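Local coordinates for protein FAD dependent oxidoreductase (Chelativorans sp. BNC1, PDB 6PXS) that binds FAD and acts as an iminodiacetate oxidase, a flavoenzyme of the DadA oxidoreductase family, at residues 225-230 with 301-306. Numbering follows the deposited sequence.
Sequences GQIIHL and ETRVGF. With FAD (flavin-adenine dinucleotide), chain E.
Glu301 OE2 takes two hydrogen bonds from Arg303, and the arginine so held lies over the imidazole of His229 on the adjacent strand. Arg303 NE and NH2 each lie 3.1 Å from Glu301 OE2, a side-on salt bridge to one oxygen; the acceptor is within the guanidinium plane, while both nitrogens approach from the same face of the carboxylate. His229 CE1 sits 3.3 Å from Arg303 CZ, over the centre of the guanidinium, and the two planes are only 22° apart. With CG anti to its carbonyl carbon (chi1 -58°) and the chain extended to NE, Arg303 crosses the His229 side chain at about a right angle, while its CB lies alongside Ile227, 3.6 Å from Ile227 CG2. A leucine in place of Arg303 would probably leave Glu301 OE2 without either donor and take away the flat group that lies against His229.

Beneath these groups the strands pair antiparallel. Ile227 and Arg303 exchange backbone bonds, Ile227 N to Arg303 O at 3.0 Å, and His229 N binds Glu301 O. Further along, Gly305 N donates to Gly225 O at 3.0 Å. These glycines belong to the FAD pocket, beside the flavin methyls C7M and C8M, with Gly305 O 3.5 Å from FAD C8M.

On the opposite face Ile228 CG1 packs against Thr302 OG1, which hydrogen-bonds His299 and Gln280. That side is covered by helix 277-290, through Val283 and Leu284 against Ile228, while strand 258-261 flanks strand 220-231 on its other side, and strand 298-310 is the outermost strand of this antiparallel sheet within the chain.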
loop_
_atom_site.group_PDB
_atom_site.type_symbol
_atom_site.label_atom_id
_atom_site.label_comp_id
_atom_site.label_asym_id
_atom_site.label_seq_id
_atom_site.Cartn_x
_atom_site.Cartn_y
_atom_site.Cartn_z
ATOM N N GLY A 225 -10.686 -4.389 -15.744
ATOM C CA GLY A 225 -11.660 -3.460 -15.211
ATOM C C GLY A 225 -11.143 -2.712 -14.000
ATOM O O GLY A 225 -10.703 -3.327 -13.025
ATOM N N GLN A 226 -11.191 -1.384 -14.046
ATOM C CA GLN A 226 -10.767 -0.542 -12.936
ATOM C C GLN A 226 -12.000 0.009 -12.231
ATOM O O GLN A 226 -12.915 0.519 -12.884
ATOM C CB GLN A 226 -9.876 0.600 -13.427
ATOM C CG GLN A 226 -8.724 0.142 -14.304
ATOM C CD GLN A 226 -7.816 1.280 -14.721
ATOM O OE1 GLN A 226 -7.585 2.219 -13.959
ATOM N NE2 GLN A 226 -7.299 1.206 -15.941
ATOM N N ILE A 227 -12.017 -0.089 -10.905
ATOM C CA ILE A 227 -13.169 0.295 -10.097
ATOM C C ILE A 227 -12.678 1.162 -8.947
ATOM O O ILE A 227 -11.679 0.833 -8.299
ATOM C CB ILE A 227 -13.926 -0.942 -9.577
ATOM C CG1 ILE A 227 -15.191 -0.528 -8.824
ATOM C CG2 ILE A 227 -13.028 -1.789 -8.687
ATOM C CD1 ILE A 227 -16.127 -1.688 -8.538
ATOM N N ILE A 228 -13.377 2.268 -8.697
ATOM C CA ILE A 228 -12.953 3.268 -7.722
ATOM C C ILE A 228 -13.778 3.121 -6.451
ATOM O O ILE A 228 -14.989 2.877 -6.504
ATOM C CB ILE A 228 -13.084 4.691 -8.299
ATOM C CG1 ILE A 228 -12.087 4.885 -9.443
ATOM C CG2 ILE A 228 -12.867 5.728 -7.203
ATOM C CD1 ILE A 228 -12.227 6.201 -10.164
ATOM N N HIS A 229 -13.119 3.282 -5.306
ATOM C CA HIS A 229 -13.762 3.234 -3.999
ATOM C C HIS A 229 -13.615 4.593 -3.333
ATOM O O HIS A 229 -12.496 5.091 -3.174
ATOM C CB HIS A 229 -13.149 2.136 -3.127
ATOM C CG HIS A 229 -13.489 0.750 -3.577
ATOM N ND1 HIS A 229 -14.133 -0.158 -2.765
ATOM C CD2 HIS A 229 -13.286 0.120 -4.758
ATOM C CE1 HIS A 229 -14.307 -1.290 -3.423
ATOM N NE2 HIS A 229 -13.803 -1.147 -4.636
ATOM N N LEU A 230 -14.740 5.187 -2.948
ATOM C CA LEU A 230 -14.773 6.501 -2.326
ATOM C C LEU A 230 -15.167 6.382 -0.861
ATOM O O LEU A 230 -15.683 5.355 -0.413
ATOM C CB LEU A 230 -15.755 7.425 -3.049
ATOM C CG LEU A 230 -15.564 7.551 -4.560
ATOM C CD1 LEU A 230 -16.630 8.459 -5.142
ATOM C CD2 LEU A 230 -14.180 8.074 -4.896
ATOM N N GLU A 301 -8.964 4.012 -2.744
ATOM C CA GLU A 301 -8.234 3.046 -3.555
ATOM C C GLU A 301 -8.929 2.886 -4.899
ATOM O O GLU A 301 -10.046 3.366 -5.111
ATOM C CB GLU A 301 -8.115 1.691 -2.849
ATOM C CG GLU A 301 -9.446 1.043 -2.488
ATOM C CD GLU A 301 -9.310 -0.439 -2.179
ATOM O OE1 GLU A 301 -8.344 -1.063 -2.668
ATOM O OE2 GLU A 301 -10.168 -0.981 -1.446
ATOM N N THR A 302 -8.241 2.196 -5.808
ATOM C CA THR A 302 -8.782 1.840 -7.117
ATOM C C THR A 302 -8.345 0.414 -7.418
ATOM O O THR A 302 -7.154 0.160 -7.619
ATOM C CB THR A 302 -8.297 2.799 -8.204
ATOM O OG1 THR A 302 -8.783 4.119 -7.930
ATOM C CG2 THR A 302 -8.787 2.351 -9.576
ATOM N N ARG A 303 -9.299 -0.509 -7.452
ATOM C CA ARG A 303 -8.993 -1.916 -7.654
ATOM C C ARG A 303 -8.968 -2.256 -9.140
ATOM O O ARG A 303 -9.525 -1.543 -9.979
ATOM C CB ARG A 303 -10.011 -2.796 -6.932
ATOM C CG ARG A 303 -10.094 -2.528 -5.443
ATOM C CD ARG A 303 -11.067 -3.467 -4.762
ATOM N NE ARG A 303 -11.283 -3.100 -3.367
ATOM C CZ ARG A 303 -12.164 -3.691 -2.568
ATOM N NH1 ARG A 303 -12.919 -4.680 -3.024
ATOM N NH2 ARG A 303 -12.295 -3.286 -1.312
ATOM N N VAL A 304 -8.301 -3.363 -9.457
ATOM C CA VAL A 304 -8.198 -3.861 -10.820
ATOM C C VAL A 304 -8.587 -5.330 -10.829
ATOM O O VAL A 304 -8.186 -6.097 -9.945
ATOM C CB VAL A 304 -6.780 -3.675 -11.397
ATOM C CG1 VAL A 304 -6.681 -4.319 -12.776
ATOM C CG2 VAL A 304 -6.423 -2.199 -11.461
ATOM N N GLY A 305 -9.369 -5.721 -11.830
ATOM C CA GLY A 305 -9.801 -7.095 -11.962
ATOM C C GLY A 305 -9.960 -7.497 -13.411
ATOM O O GLY A 305 -10.372 -6.684 -14.244
ATOM N N PHE A 306 -9.633 -8.748 -13.727
ATOM C CA PHE A 306 -9.756 -9.276 -15.080
ATOM C C PHE A 306 -11.003 -10.152 -15.139
ATOM O O PHE A 306 -11.027 -11.251 -14.573
ATOM C CB PHE A 306 -8.508 -10.065 -15.472
ATOM C CG PHE A 306 -7.223 -9.297 -15.300
ATOM C CD1 PHE A 306 -6.974 -8.157 -16.046
ATOM C CD2 PHE A 306 -6.259 -9.728 -14.403
ATOM C CE1 PHE A 306 -5.789 -7.455 -15.892
ATOM C CE2 PHE A 306 -5.073 -9.031 -14.247
ATOM C CZ PHE A 306 -4.839 -7.896 -14.990
HETATM P PA FAD E . -11.796 -15.336 -10.417
HETATM O O1A FAD E . -10.738 -14.545 -11.089
HETATM O O2A FAD E . -12.460 -14.621 -9.236
HETATM O O5B FAD E . -11.267 -16.737 -9.947
HETATM C C5B FAD E . -10.153 -17.376 -10.603
HETATM C C4B FAD E . -9.235 -17.941 -9.550
HETATM O O4B FAD E . -8.553 -19.105 -10.074
HETATM C C3B FAD E . -8.141 -16.983 -9.077
HETATM O O3B FAD E . -7.958 -17.092 -7.670
HETATM C C2B FAD E . -6.910 -17.467 -9.846
HETATM O O2B FAD E . -5.695 -17.155 -9.175
HETATM C C1B FAD E . -7.167 -18.970 -9.854
HETATM N N9A FAD E . -6.454 -19.702 -10.897
HETATM C C8A FAD E . -6.502 -19.482 -12.247
HETATM N N7A FAD E . -5.748 -20.297 -12.947
HETATM C C5A FAD E . -5.165 -21.109 -11.986
HETATM C C6A FAD E . -4.258 -22.183 -12.074
HETATM N N6A FAD E . -3.757 -22.642 -13.224
HETATM N N1A FAD E . -3.876 -22.776 -10.921
HETATM C C2A FAD E . -4.369 -22.324 -9.766
HETATM N N3A FAD E . -5.227 -21.321 -9.564
HETATM C C4A FAD E . -5.589 -20.752 -10.719
HETATM N N1 FAD E . -20.315 -9.118 -11.310
HETATM C C2 FAD E . -21.564 -8.829 -10.843
HETATM O O2 FAD E . -22.451 -9.688 -10.790
HETATM N N3 FAD E . -21.858 -7.547 -10.410
HETATM C C4 FAD E . -20.987 -6.478 -10.401
HETATM O O4 FAD E . -21.362 -5.380 -9.993
HETATM C C4X FAD E . -19.662 -6.793 -10.903
HETATM N N5 FAD E . -18.775 -5.840 -10.931
HETATM C C5X FAD E . -17.509 -6.140 -11.408
HETATM C C6 FAD E . -16.549 -5.130 -11.445
HETATM C C7 FAD E . -15.262 -5.381 -11.911
HETATM C C7M FAD E . -14.252 -4.265 -11.936
HETATM C C8 FAD E . -14.926 -6.668 -12.360
HETATM C C8M FAD E . -13.542 -6.970 -12.873
HETATM C C9 FAD E . -15.883 -7.677 -12.324
HETATM C C9A FAD E . -17.168 -7.426 -11.854
HETATM N N10 FAD E . -18.157 -8.429 -11.803
HETATM C C10 FAD E . -19.420 -8.145 -11.336
HETATM C "C1'" FAD E . -17.867 -9.796 -12.269
HETATM C "C2'" FAD E . -17.290 -10.697 -11.179
HETATM O "O2'" FAD E . -16.371 -9.966 -10.366
HETATM C "C3'" FAD E . -16.556 -11.865 -11.837
HETATM O "O3'" FAD E . -17.324 -12.339 -12.937
HETATM C "C4'" FAD E . -16.279 -13.045 -10.905
HETATM O "O4'" FAD E . -15.527 -12.584 -9.783
HETATM C "C5'" FAD E . -15.531 -14.152 -11.617
HETATM O "O5'" FAD E . -15.210 -15.193 -10.673
HETATM P P FAD E . -14.312 -16.416 -11.089
HETATM O O1P FAD E . -14.871 -17.023 -12.381
HETATM O O2P FAD E . -14.119 -17.373 -9.970
HETATM O O3P FAD E . -12.934 -15.714 -11.454
#